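Local coordinates for protein heme peroxidase (Bacteroides thetaiotaomicron, PDB 2GVK) that is a dye-decolorizing peroxidase that probably uses haem and peroxide to oxidise dyes and related substrates, at residues A[13-18]-A[305-310]; A[69-74]-A[107-112]; A[151-156]-A[193-198]; A[233-238]-A[278-283]; A[240-245]-A[270-275]. All coordinates share one frame; numbering follows the deposited sequence.

Interaction 1 of 5, residues A[13-18]-A[305-310]; sequences IPQDVA and FVPSYD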
# COMPACT_ATOMS: atom_id res chain seq x y z
N ILE A 13 11.21 27.54 12.61
CA ILE A 13 10.96 26.23 12.02
C ILE A 13 12.09 25.90 11.03
O ILE A 13 12.30 26.64 10.07
CB ILE A 13 9.61 26.20 11.26
CG1 ILE A 13 8.49 26.81 12.11
CG2 ILE A 13 9.26 24.76 10.82
CD1 ILE A 13 8.34 26.17 13.47
N PRO A 14 12.80 24.78 11.25
CA PRO A 14 13.86 24.41 10.32
C PRO A 14 13.31 23.79 9.05
O PRO A 14 12.19 23.31 9.01
CB PRO A 14 14.64 23.36 11.10
CG PRO A 14 13.65 22.72 11.96
CD PRO A 14 12.68 23.81 12.35
N GLN A 15 14.11 23.83 8.01
CA GLN A 15 13.82 23.06 6.83
C GLN A 15 13.98 21.57 7.20
O GLN A 15 14.39 21.25 8.31
CB GLN A 15 14.77 23.45 5.69
CG GLN A 15 14.51 24.86 5.11
CD GLN A 15 15.32 25.11 3.86
OE1 GLN A 15 15.25 24.35 2.92
NE2 GLN A 15 16.01 26.25 3.81
N ASP A 16 13.72 20.68 6.23
CA ASP A 16 13.72 19.25 6.47
C ASP A 16 15.15 18.70 6.51
O ASP A 16 15.54 17.91 5.65
CB ASP A 16 12.89 18.54 5.38
CG ASP A 16 12.55 17.10 5.74
OD1 ASP A 16 12.45 16.78 6.94
OD2 ASP A 16 12.35 16.30 4.81
N VAL A 17 15.88 19.06 7.53
CA VAL A 17 17.27 18.70 7.63
C VAL A 17 17.50 17.46 8.48
O VAL A 17 18.62 16.97 8.59
CB VAL A 17 18.07 19.87 8.23
CG1 VAL A 17 17.96 21.09 7.32
CG2 VAL A 17 17.60 20.20 9.62
N ALA A 18 16.44 16.95 9.07
CA ALA A 18 16.53 15.75 9.85
C ALA A 18 15.62 14.72 9.26
O ALA A 18 15.24 13.79 9.93
CB ALA A 18 16.17 16.01 11.26
N PHE A 305 24.71 26.78 3.59
CA PHE A 305 23.88 27.14 4.71
C PHE A 305 22.41 27.03 4.31
O PHE A 305 21.97 27.65 3.33
CB PHE A 305 24.20 28.57 5.20
CG PHE A 305 23.23 29.08 6.20
CD1 PHE A 305 23.08 28.45 7.42
CD2 PHE A 305 22.46 30.20 5.94
CE1 PHE A 305 22.17 28.91 8.36
CE2 PHE A 305 21.54 30.68 6.88
CZ PHE A 305 21.40 30.04 8.09
N VAL A 306 21.67 26.28 5.11
CA VAL A 306 20.28 26.04 4.92
C VAL A 306 19.48 26.84 5.98
O VAL A 306 19.43 26.46 7.16
CB VAL A 306 19.99 24.54 5.10
CG1 VAL A 306 18.47 24.23 4.95
CG2 VAL A 306 20.80 23.73 4.14
N PRO A 307 18.89 27.98 5.58
CA PRO A 307 18.23 28.83 6.57
C PRO A 307 16.92 28.24 7.08
O PRO A 307 16.32 27.42 6.42
CB PRO A 307 17.96 30.16 5.80
CG PRO A 307 18.10 29.83 4.39
CD PRO A 307 18.88 28.57 4.23
N SER A 308 16.49 28.66 8.26
CA SER A 308 15.17 28.34 8.73
C SER A 308 14.16 28.86 7.70
O SER A 308 14.47 29.74 6.91
CB SER A 308 14.91 28.98 10.08
OG SER A 308 14.79 30.39 9.94
N TYR A 309 12.96 28.32 7.71
CA TYR A 309 11.89 28.83 6.83
C TYR A 309 11.63 30.30 7.09
O TYR A 309 11.39 31.05 6.17
CB TYR A 309 10.59 28.05 7.03
CG TYR A 309 10.56 26.70 6.36
CD1 TYR A 309 10.61 26.59 4.97
CD2 TYR A 309 10.35 25.55 7.11
CE1 TYR A 309 10.54 25.37 4.35
CE2 TYR A 309 10.28 24.32 6.51
CZ TYR A 309 10.36 24.22 5.12
OH TYR A 309 10.26 23.00 4.52
N ASP A 310 11.64 30.70 8.36
CA ASP A 310 11.41 32.11 8.72
C ASP A 310 12.41 33.01 8.03
O ASP A 310 12.04 34.02 7.44
CB ASP A 310 11.52 32.31 10.25
CG ASP A 310 10.27 31.91 10.98
OD1 ASP A 310 9.19 31.85 10.33
OD2 ASP A 310 10.34 31.72 12.23
O HOH W 1 16.83 24.77 8.35
O HOH W 2 12.47 21.71 3.82
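Gln-15 reaches the backbone of 305-310 with its side-chain amide: NE2 donates to Pro-307 O (2.9 Å), a bond that lies in the carbonyl plane and close to the plane of the amide. OE1 accepts from the backbone N of Met-69, so both polar ends of this buried amide are held and its rotation is fixed. CG stands beside the backbone N of Gln-15 (chi1 -70°), and the extended chain carries the amide past Val-306, whose CG1 is 3.4 Å from CD of Gln-15. The other direct bond joins backbones, Tyr-309 N giving to Ile-13 O at 3.0 Å. Of two bridging waters, one accepts from Gln-15 N and bonds only weakly to Pro-307 O, while the other accepts from Asp-16 N and lies 2.7 Å from Tyr-309 OH. In this beta-barrel fold the contact lays the loop ahead of strand 24-32 across the turn from strand 296-306 into helix 309-315, where Ser-308 is the N-cap and bonds Leu-311 N through OG. CG of Gln-15 makes a CH-pi contact over one face of the Tyr-309 ring, 4.2 Å from its centroid and offset toward the rim. The CG1 atoms of Val-17 and Val-306 meet at 4.0 Å. Ile-13 and Tyr-309 also pack on Val-165 and Asp-166 of a second subunit.

Interaction 2 of 5, residues A[69-74]-A[107-112]; sequences MGFGAD and GDLLFH. With EDO (1,2-ethanediol), chain I.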
# COMPACT_ATOMS: atom_id res chain seq x y z
N MSE A 69 16.87 23.89 0.60
CA MSE A 69 17.57 24.87 -0.18
C MSE A 69 18.67 25.48 0.66
O MSE A 69 18.42 25.96 1.77
CB MSE A 69 16.59 25.97 -0.59
CG MSE A 69 17.21 27.08 -1.42
SE MSE A 69 15.88 28.46 -1.83
CE MSE A 69 16.96 29.51 -3.06
N GLY A 70 19.88 25.49 0.13
CA GLY A 70 21.03 26.03 0.83
C GLY A 70 21.85 26.96 -0.03
O GLY A 70 21.80 26.90 -1.27
N PHE A 71 22.66 27.77 0.64
CA PHE A 71 23.50 28.79 -0.00
C PHE A 71 24.97 28.61 0.31
O PHE A 71 25.34 28.44 1.48
CB PHE A 71 23.06 30.20 0.45
CG PHE A 71 21.62 30.48 0.24
CD1 PHE A 71 20.68 30.05 1.15
CD2 PHE A 71 21.18 31.11 -0.91
CE1 PHE A 71 19.32 30.24 0.93
CE2 PHE A 71 19.80 31.32 -1.12
CZ PHE A 71 18.90 30.90 -0.21
N GLY A 72 25.81 28.76 -0.71
CA GLY A 72 27.26 28.76 -0.54
C GLY A 72 27.74 30.02 0.17
O GLY A 72 27.03 31.01 0.25
N ALA A 73 28.96 29.98 0.68
CA ALA A 73 29.46 31.06 1.51
C ALA A 73 29.59 32.36 0.72
O ALA A 73 29.10 33.41 1.15
CB ALA A 73 30.78 30.67 2.12
N ASP A 74 30.24 32.30 -0.45
CA ASP A 74 30.40 33.51 -1.26
C ASP A 74 29.05 34.02 -1.75
O ASP A 74 28.80 35.23 -1.75
CB ASP A 74 31.30 33.24 -2.47
CG ASP A 74 32.78 33.10 -2.11
OD1 ASP A 74 33.16 33.38 -0.93
OD2 ASP A 74 33.56 32.73 -3.00
N GLY A 107 29.97 25.92 -5.85
CA GLY A 107 28.54 25.74 -5.73
C GLY A 107 27.95 26.88 -4.95
O GLY A 107 28.41 27.20 -3.87
N ASP A 108 26.92 27.52 -5.53
CA ASP A 108 26.29 28.69 -4.90
C ASP A 108 24.95 28.36 -4.28
O ASP A 108 24.60 28.90 -3.24
CB ASP A 108 26.11 29.80 -5.92
CG ASP A 108 27.44 30.43 -6.39
OD1 ASP A 108 28.43 30.43 -5.61
OD2 ASP A 108 27.47 30.97 -7.52
N LEU A 109 24.18 27.50 -4.96
CA LEU A 109 22.87 27.04 -4.48
C LEU A 109 22.82 25.54 -4.48
O LEU A 109 23.27 24.90 -5.44
CB LEU A 109 21.73 27.56 -5.37
CG LEU A 109 21.55 29.07 -5.54
CD1 LEU A 109 20.36 29.32 -6.47
CD2 LEU A 109 21.36 29.79 -4.19
N LEU A 110 22.25 24.97 -3.42
CA LEU A 110 21.97 23.53 -3.35
C LEU A 110 20.49 23.27 -3.19
O LEU A 110 19.83 23.88 -2.34
CB LEU A 110 22.71 22.89 -2.15
CG LEU A 110 22.34 21.41 -1.83
CD1 LEU A 110 22.86 20.45 -2.88
CD2 LEU A 110 22.84 21.03 -0.46
N PHE A 111 19.96 22.37 -4.01
CA PHE A 111 18.62 21.83 -3.81
C PHE A 111 18.72 20.35 -3.61
O PHE A 111 19.34 19.64 -4.42
CB PHE A 111 17.70 22.16 -5.01
CG PHE A 111 17.41 23.62 -5.17
CD1 PHE A 111 16.50 24.24 -4.35
CD2 PHE A 111 18.09 24.39 -6.11
CE1 PHE A 111 16.23 25.59 -4.48
CE2 PHE A 111 17.81 25.76 -6.24
CZ PHE A 111 16.90 26.35 -5.43
N HIS A 112 18.13 19.88 -2.50
CA HIS A 112 18.10 18.46 -2.16
C HIS A 112 16.62 18.06 -2.15
O HIS A 112 15.87 18.44 -1.25
CB HIS A 112 18.78 18.25 -0.81
CG HIS A 112 18.70 16.84 -0.29
ND1 HIS A 112 18.74 16.56 1.07
CD2 HIS A 112 18.63 15.65 -0.92
CE1 HIS A 112 18.69 15.25 1.24
NE2 HIS A 112 18.59 14.68 0.05
C1 EDO I . 32.24 29.53 -2.60
O1 EDO I . 31.98 30.06 -1.30
C2 EDO I . 31.86 28.02 -2.68
O2 EDO I . 30.46 27.83 -2.36
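Met-69, a selenomethionine, stretches its whole side chain out (chi1 180°), while Phe-111 swings its ring to the side of its own backbone N (chi1 -67°); the two therefore lie side by side, pointing the same way from the sheet. CG of Met-69 comes 3.5 Å from CE1 of Phe-111, and SE sits obliquely to the ring, 5.1 Å from its centroid, in a Met-aromatic contact. On the same face Phe-71 and Leu-109 repeat the pairing, with CD2 of the one 3.5 Å from CD2 of the other. Beneath these side chains, 66-72 and 109-115 are neighbouring antiparallel strands of the main sheet. Gly-70 and Leu-110 form a hydrogen-bonded pair, Gly-70 N to Leu-110 O and Leu-110 N to Gly-70 O both at 2.9 Å, flanked by the non-hydrogen-bonded pairs Met-69 with Phe-111 and Phe-71 with Leu-109. Gly-72 N then donates to Asp-108 O at 2.8 Å, where Asp-108 and Leu-109 form a classic beta bulge facing Tyr-30. The chemistry thus divides: backbone bonds pair the strands and the side chains of Met-69 and Phe-71 face helix 38-59, whereas at one end, where strand 66-72 passes into helix 73-79 and the loop enters strand 109-115, Asp-74 N (3.0 Å from O1) and Gly-107 O (2.6 Å from O2) are bridged by an ethanediol, probably from the crystallisation liquor.

Interaction 3 of 5, residues A[151-156]-A[193-198]; sequences KAIIGF and YIHDMV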
# COMPACT_ATOMS: atom_id res chain seq x y z
N LYS A 151 20.59 0.29 1.89
CA LYS A 151 22.01 0.01 1.63
C LYS A 151 22.67 1.13 0.86
O LYS A 151 22.07 1.74 -0.03
CB LYS A 151 22.17 -1.29 0.84
CG LYS A 151 21.66 -2.53 1.54
CD LYS A 151 21.98 -3.77 0.73
CE LYS A 151 21.07 -4.98 1.10
NZ LYS A 151 21.16 -5.34 2.54
N ALA A 152 23.92 1.39 1.21
CA ALA A 152 24.79 2.15 0.36
C ALA A 152 25.15 1.26 -0.85
O ALA A 152 24.94 0.05 -0.83
CB ALA A 152 26.04 2.58 1.11
N ILE A 153 25.69 1.87 -1.87
CA ILE A 153 25.92 1.17 -3.12
C ILE A 153 27.01 0.06 -2.96
O ILE A 153 27.08 -0.87 -3.77
CB ILE A 153 26.27 2.18 -4.23
CG1 ILE A 153 25.96 1.61 -5.63
CG2 ILE A 153 27.71 2.63 -4.11
CD1 ILE A 153 25.94 2.67 -6.70
N ILE A 154 27.80 0.16 -1.89
CA ILE A 154 28.80 -0.88 -1.55
C ILE A 154 28.16 -2.11 -0.82
O ILE A 154 28.87 -3.02 -0.41
CB ILE A 154 29.93 -0.30 -0.67
CG1 ILE A 154 29.31 0.43 0.54
CG2 ILE A 154 30.78 0.61 -1.48
CD1 ILE A 154 30.19 0.51 1.69
N GLY A 155 26.84 -2.08 -0.64
CA GLY A 155 26.10 -3.27 -0.19
C GLY A 155 25.96 -3.41 1.29
O GLY A 155 25.61 -4.48 1.78
N PHE A 156 26.27 -2.35 2.02
CA PHE A 156 26.12 -2.30 3.45
C PHE A 156 25.06 -1.28 3.78
O PHE A 156 25.02 -0.22 3.20
CB PHE A 156 27.43 -1.87 4.12
CG PHE A 156 28.41 -2.98 4.29
CD1 PHE A 156 29.13 -3.48 3.21
CD2 PHE A 156 28.65 -3.51 5.54
CE1 PHE A 156 30.05 -4.48 3.38
CE2 PHE A 156 29.58 -4.51 5.71
CZ PHE A 156 30.26 -5.02 4.62
N TYR A 193 31.30 10.83 -4.17
CA TYR A 193 32.34 9.81 -4.15
C TYR A 193 32.16 8.84 -5.31
O TYR A 193 31.05 8.39 -5.57
CB TYR A 193 32.30 9.02 -2.86
CG TYR A 193 32.83 9.74 -1.65
CD1 TYR A 193 34.19 9.68 -1.32
CD2 TYR A 193 31.98 10.46 -0.82
CE1 TYR A 193 34.68 10.30 -0.16
CE2 TYR A 193 32.47 11.11 0.32
CZ TYR A 193 33.82 11.02 0.64
OH TYR A 193 34.31 11.68 1.78
N ILE A 194 33.25 8.55 -6.00
CA ILE A 194 33.27 7.51 -7.04
C ILE A 194 33.98 6.29 -6.49
O ILE A 194 35.08 6.40 -5.95
CB ILE A 194 33.97 8.00 -8.31
CG1 ILE A 194 33.29 9.29 -8.83
CG2 ILE A 194 33.99 6.91 -9.39
CD1 ILE A 194 31.83 9.12 -9.19
N HIS A 195 33.35 5.12 -6.61
CA HIS A 195 33.89 3.89 -6.04
C HIS A 195 34.65 3.08 -7.03
O HIS A 195 34.35 3.09 -8.24
CB HIS A 195 32.77 3.04 -5.47
CG HIS A 195 32.06 3.68 -4.34
ND1 HIS A 195 32.68 3.97 -3.14
CD2 HIS A 195 30.79 4.14 -4.23
CE1 HIS A 195 31.81 4.55 -2.34
NE2 HIS A 195 30.67 4.68 -2.98
N ASP A 196 35.68 2.38 -6.52
CA ASP A 196 36.37 1.34 -7.27
C ASP A 196 35.66 0.04 -6.93
O ASP A 196 36.05 -0.68 -6.01
CB ASP A 196 37.84 1.29 -6.85
CG ASP A 196 38.66 0.31 -7.68
OD1 ASP A 196 38.08 -0.54 -8.40
OD2 ASP A 196 39.92 0.37 -7.57
N MSE A 197 34.58 -0.23 -7.65
CA MSE A 197 33.73 -1.40 -7.35
C MSE A 197 34.39 -2.71 -7.67
O MSE A 197 34.13 -3.70 -7.02
CB MSE A 197 32.41 -1.31 -8.11
CG MSE A 197 31.57 -0.19 -7.67
SE MSE A 197 31.14 -0.27 -5.76
CE MSE A 197 29.63 -1.49 -5.85
N VAL A 198 35.28 -2.72 -8.64
CA VAL A 198 35.98 -3.95 -8.96
C VAL A 198 36.88 -4.37 -7.80
O VAL A 198 36.82 -5.51 -7.34
CB VAL A 198 36.80 -3.80 -10.27
CG1 VAL A 198 37.68 -4.99 -10.47
CG2 VAL A 198 35.85 -3.62 -11.45
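Packing without direct hydrogen bonds joins Ile-153 and Ile-154, at the corner of a type I beta turn from Ala-152 to Gly-155, to His-195 and Met-197, where strand 186-195 gives way to helix 197-201. The contact is small and partly buried, and it lies in the C-terminal half of the peroxidase fold. CG2 of Ile-154 sits over the centre of the His-195 ring in a CH-pi contact, 4.2 Å from the centroid, the two side chains crossing at about a right angle. Ile-154 brings it there by turning CG1 between its backbone N and carbonyl carbon (chi1 52°). CG2 of Ile-153 comes from the same side but lower, 3.4 Å from CD2 of the histidine. NE2 of His-195 is hydrogen-bonded to OG1 of Thr-261, which limits the turning of the ring. Met-197, a selenomethionine, bends back toward the turn; in one of its two conformers SE comes 4.4 Å from Ile-154 CG2, so this touch is less certain. Ile-153 also packs on Tyr-259 and Thr-261 of strand 258-267 and on Phe-122 of a neighbouring subunit. Ile-154 leans on Ile-212 of helix 205-212, and its O accepts from Trp-200 NE1 in helix 197-201.

Interaction 4 of 5, residues A[233-238]-A[278-283]; sequences NAVTNI and ENMFIG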
# COMPACT_ATOMS: atom_id res chain seq x y z
N ASN A 233 33.15 3.39 10.32
CA ASN A 233 32.29 3.81 11.42
C ASN A 233 33.08 4.11 12.70
O ASN A 233 32.57 4.75 13.59
CB ASN A 233 31.21 2.81 11.69
CG ASN A 233 31.63 1.74 12.56
OD1 ASN A 233 32.79 1.34 12.57
ND2 ASN A 233 30.70 1.24 13.36
N ALA A 234 34.33 3.66 12.78
CA ALA A 234 35.18 4.04 13.87
C ALA A 234 35.66 5.49 13.69
O ALA A 234 35.60 6.29 14.62
CB ALA A 234 36.36 3.11 14.00
N VAL A 235 36.16 5.81 12.50
CA VAL A 235 36.78 7.11 12.29
C VAL A 235 35.76 8.24 12.13
O VAL A 235 36.07 9.36 12.45
CB VAL A 235 37.77 7.14 11.05
CG1 VAL A 235 38.82 5.99 11.16
CG2 VAL A 235 37.03 7.06 9.76
N THR A 236 34.56 7.92 11.64
CA THR A 236 33.53 8.99 11.35
C THR A 236 32.62 9.31 12.54
O THR A 236 31.87 10.28 12.51
CB THR A 236 32.64 8.66 10.15
OG1 THR A 236 31.93 7.42 10.39
CG2 THR A 236 33.46 8.55 8.88
N ASN A 237 32.62 8.44 13.53
CA ASN A 237 31.92 8.69 14.77
C ASN A 237 32.91 9.30 15.69
O ASN A 237 33.70 8.61 16.28
N ILE A 238 32.92 10.64 15.76
CA ILE A 238 34.04 11.35 16.38
C ILE A 238 33.98 11.35 17.87
O ILE A 238 34.97 11.60 18.51
CB ILE A 238 34.17 12.81 15.87
CG1 ILE A 238 32.97 13.65 16.29
CG2 ILE A 238 34.33 12.81 14.36
CD1 ILE A 238 33.14 15.12 15.95
N GLU A 278 38.48 15.44 8.89
CA GLU A 278 39.90 15.34 9.33
C GLU A 278 40.24 13.89 9.71
O GLU A 278 41.27 13.35 9.28
CB GLU A 278 40.16 16.26 10.49
CG GLU A 278 40.19 17.74 10.15
CD GLU A 278 40.32 18.63 11.39
OE1 GLU A 278 40.41 18.09 12.53
OE2 GLU A 278 40.31 19.88 11.25
N ASN A 279 39.37 13.26 10.51
CA ASN A 279 39.58 11.88 10.92
C ASN A 279 39.70 10.94 9.70
O ASN A 279 40.44 9.97 9.73
CB ASN A 279 38.44 11.39 11.82
CG ASN A 279 38.56 11.90 13.25
OD1 ASN A 279 39.40 12.74 13.56
ND2 ASN A 279 37.70 11.39 14.11
N MSE A 280 38.90 11.21 8.67
CA MSE A 280 38.88 10.35 7.49
C MSE A 280 40.10 10.55 6.62
O MSE A 280 40.76 9.56 6.23
CB MSE A 280 37.64 10.64 6.65
CG MSE A 280 36.35 10.20 7.29
SE MSE A 280 34.84 10.87 6.28
CE MSE A 280 35.17 9.84 4.56
N PHE A 281 40.41 11.80 6.30
CA PHE A 281 41.40 12.10 5.26
C PHE A 281 42.81 12.28 5.79
O PHE A 281 43.77 11.98 5.10
CB PHE A 281 40.96 13.33 4.45
CG PHE A 281 39.80 13.05 3.52
CD1 PHE A 281 38.49 13.07 4.00
CD2 PHE A 281 40.03 12.70 2.20
CE1 PHE A 281 37.44 12.78 3.16
CE2 PHE A 281 38.99 12.43 1.36
CZ PHE A 281 37.69 12.43 1.84
N ILE A 282 42.93 12.83 6.99
CA ILE A 282 44.25 12.98 7.63
C ILE A 282 44.52 11.81 8.56
O ILE A 282 45.63 11.22 8.54
CB ILE A 282 44.34 14.28 8.44
CG1 ILE A 282 43.96 15.48 7.57
CG2 ILE A 282 45.74 14.46 9.02
CD1 ILE A 282 44.81 15.63 6.31
N GLY A 283 43.52 11.44 9.35
CA GLY A 283 43.64 10.38 10.33
C GLY A 283 43.82 10.93 11.73
O GLY A 283 44.50 11.94 11.95
O HOH W 3 37.56 11.91 17.05
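The amide of Asn-279 is the flat group that joins the segments, its ND2 donating to Val-235 O at 3.1 Å, with the acceptor in the plane of the amide and the donor in the carbonyl plane of Val-235. Here, in the C-terminal half of the peroxidase fold, the last turn of helix 270-281 packs against the end of the short helix 232-235, and Asn-279 takes up a carbonyl there. The other N-H of ND2 goes to a water 3.0 Å away, which in turn donates to Ile-238 O, so one nitrogen ties both ends of the bend that leaves helix 232-235. Off the amide plane, CG2 of Ile-238 rests 3.7 Å from ND2. A chi1 of -78° sets CG of Asn-279 opposite its carbonyl carbon, which carries the amide across to Val-235. The apolar side of the contact belongs to Met-280, a selenomethionine that also packs on Tyr-193 of strand 186-195, so the helix end is joined to the main sheet as well. Val-235 crosses it at about a right angle, with CG2 4.1 Å from CG of Met-280. Thr-236 holds the carbonyl of His-232 with OG1 and turns its methyl to Met-280. That side chain runs out straight and then bends at its last torsion (chi3 64°), and CG2 of Thr-236 lies 3.7 Å from both its CG and its SE.

Interaction 5 of 5, residues A[240-245]-A[270-275]; sequences DDLKIV and FSTTRR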
# COMPACT_ATOMS: atom_id res chain seq x y z
N ASP A 240 32.07 12.01 21.91
CA ASP A 240 31.56 13.13 22.77
C ASP A 240 30.14 13.57 22.40
O ASP A 240 29.75 14.72 22.63
CB ASP A 240 32.52 14.33 22.72
CG ASP A 240 33.85 14.07 23.46
OD1 ASP A 240 34.08 12.90 23.91
OD2 ASP A 240 34.67 15.03 23.59
N ASP A 241 29.34 12.62 21.88
CA ASP A 241 27.99 12.90 21.43
C ASP A 241 27.95 14.10 20.44
O ASP A 241 27.09 14.97 20.53
CB ASP A 241 27.08 13.16 22.61
CG ASP A 241 25.62 12.87 22.30
OD1 ASP A 241 25.35 12.00 21.43
OD2 ASP A 241 24.72 13.53 22.91
N LEU A 242 28.94 14.16 19.57
CA LEU A 242 28.95 15.10 18.48
C LEU A 242 28.57 14.32 17.22
O LEU A 242 29.27 13.39 16.83
CB LEU A 242 30.31 15.70 18.33
CG LEU A 242 30.78 16.56 19.51
CD1 LEU A 242 32.21 16.94 19.33
CD2 LEU A 242 29.91 17.78 19.66
N LYS A 243 27.46 14.70 16.61
CA LYS A 243 26.88 13.92 15.52
C LYS A 243 26.29 14.81 14.50
O LYS A 243 25.93 15.96 14.78
CB LYS A 243 25.78 13.00 16.06
CG LYS A 243 26.23 12.13 17.19
CD LYS A 243 25.18 11.13 17.60
CE LYS A 243 25.72 10.17 18.67
NZ LYS A 243 24.73 9.17 19.09
N ILE A 244 26.17 14.27 13.28
CA ILE A 244 25.45 14.93 12.22
C ILE A 244 24.39 13.95 11.67
O ILE A 244 24.30 12.80 12.10
CB ILE A 244 26.39 15.38 11.10
CG1 ILE A 244 26.91 14.18 10.28
CG2 ILE A 244 27.55 16.19 11.68
CD1 ILE A 244 27.79 14.56 9.08
N VAL A 245 23.55 14.45 10.77
CA VAL A 245 22.53 13.63 10.13
C VAL A 245 22.93 13.44 8.69
O VAL A 245 23.01 14.39 7.94
CB VAL A 245 21.15 14.30 10.20
CG1 VAL A 245 20.11 13.52 9.38
CG2 VAL A 245 20.73 14.45 11.65
N PHE A 270 29.19 23.03 11.65
CA PHE A 270 30.04 22.45 10.64
C PHE A 270 31.36 21.89 11.23
O PHE A 270 31.96 21.00 10.66
CB PHE A 270 30.34 23.45 9.52
CG PHE A 270 31.17 22.87 8.40
CD1 PHE A 270 30.73 21.73 7.69
CD2 PHE A 270 32.40 23.43 8.07
CE1 PHE A 270 31.50 21.20 6.68
CE2 PHE A 270 33.16 22.89 7.05
CZ PHE A 270 32.71 21.77 6.34
N SER A 271 31.75 22.38 12.41
CA SER A 271 32.95 21.90 13.10
C SER A 271 32.92 20.37 13.31
O SER A 271 33.94 19.72 13.25
CB SER A 271 33.17 22.65 14.44
OG SER A 271 32.16 22.37 15.38
N THR A 272 31.75 19.81 13.51
CA THR A 272 31.63 18.37 13.68
C THR A 272 31.93 17.66 12.37
O THR A 272 32.71 16.69 12.32
CB THR A 272 30.24 17.99 14.20
OG1 THR A 272 30.09 18.48 15.55
CG2 THR A 272 30.05 16.48 14.21
N THR A 273 31.31 18.13 11.31
CA THR A 273 31.53 17.56 9.99
C THR A 273 32.99 17.68 9.61
O THR A 273 33.60 16.72 9.12
CB THR A 273 30.66 18.27 8.93
OG1 THR A 273 29.32 18.34 9.39
CG2 THR A 273 30.73 17.52 7.59
N ARG A 274 33.59 18.82 9.90
CA ARG A 274 34.97 19.04 9.53
C ARG A 274 35.90 18.13 10.33
O ARG A 274 36.83 17.57 9.78
CB ARG A 274 35.40 20.50 9.68
CG ARG A 274 36.78 20.73 9.07
CD ARG A 274 37.26 22.16 9.08
NE ARG A 274 38.70 22.19 8.77
CZ ARG A 274 39.22 22.13 7.54
NH1 ARG A 274 38.43 22.12 6.47
NH2 ARG A 274 40.54 22.13 7.37
N ARG A 275 35.58 17.89 11.60
CA ARG A 275 36.38 16.98 12.41
C ARG A 275 36.31 15.55 11.89
O ARG A 275 37.31 14.83 11.86
CB ARG A 275 35.96 17.04 13.88
CG ARG A 275 36.64 16.01 14.77
CD ARG A 275 37.02 16.52 16.15
NE ARG A 275 37.84 17.73 16.08
CZ ARG A 275 38.40 18.30 17.14
NH1 ARG A 275 38.23 17.79 18.35
NH2 ARG A 275 39.14 19.40 17.00
O HOH W 4 27.78 18.00 16.81
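Leu-242 and Ile-244 belong to an extended run that passes alongside the first turns of helix 270-281, with the CA of Leu-242 6.4 Å from that of Thr-272 and the CA of Ile-244 7.0 Å from that of Thr-273. Asp-240 and Asp-241 just before it have positive phi; beyond them the chain straightens, and alternate residues take alternate sides. Leu-242 and Ile-244 direct CB toward the helix, whereas Lys-243 points away. Thr-272 fills the middle of the contact with both branches. Its chi1 of -67° splits them: the hydroxyl comes 3.9 Å from Leu-242 CB, and the methyl CG2 meets CG2 of Ile-244 at 3.6 Å as the two side chains slide past each other in opposite directions. CG2 of Ile-244 also lies 3.6 Å from OG1 of Thr-273, crossing that side chain at about a right angle. A water provides the polar link, 2.7 Å from Thr-272 OG1 and accepting a weak bond from Lys-243 N. The charged end of Lys-243 is engaged elsewhere, NZ forming a salt bridge with Glu-167. The segment leads directly into strand 245-253, the last strand at one edge of the chain's main sheet. Ile-244 and Thr-273 share Ala-267 at the end of strand 258-267, so the loop, the helix and that strand meet here, while Lys-243 on the other side packs against Phe-172 of helix 169-173.

Interactions 1 and 2 touch in the buried interior: Phe-305 N bonds Phe-71 O, linking neighbouring strands 296-306 and 66-72, and the glutamine amide of interaction 1 also reaches interaction 2. Interaction 2 is mainly paired backbone, whereas interaction 1 ties a loop to a strand end and helix start through an amide and waters. Interactions 4 and 5 share helix 270-281, one near its end and one at its start, and meet where Ile-238 CD1 touches Thr-272 CG2; interaction 4 has a direct hydrogen bond from a side-chain amide, interaction 5 a water link, weak on one side. Interaction 3, more exposed and without direct bonds, lies across the chain's centre from interactions 1 and 2, and Tyr-193 OH packs on Met-280 of interaction 4.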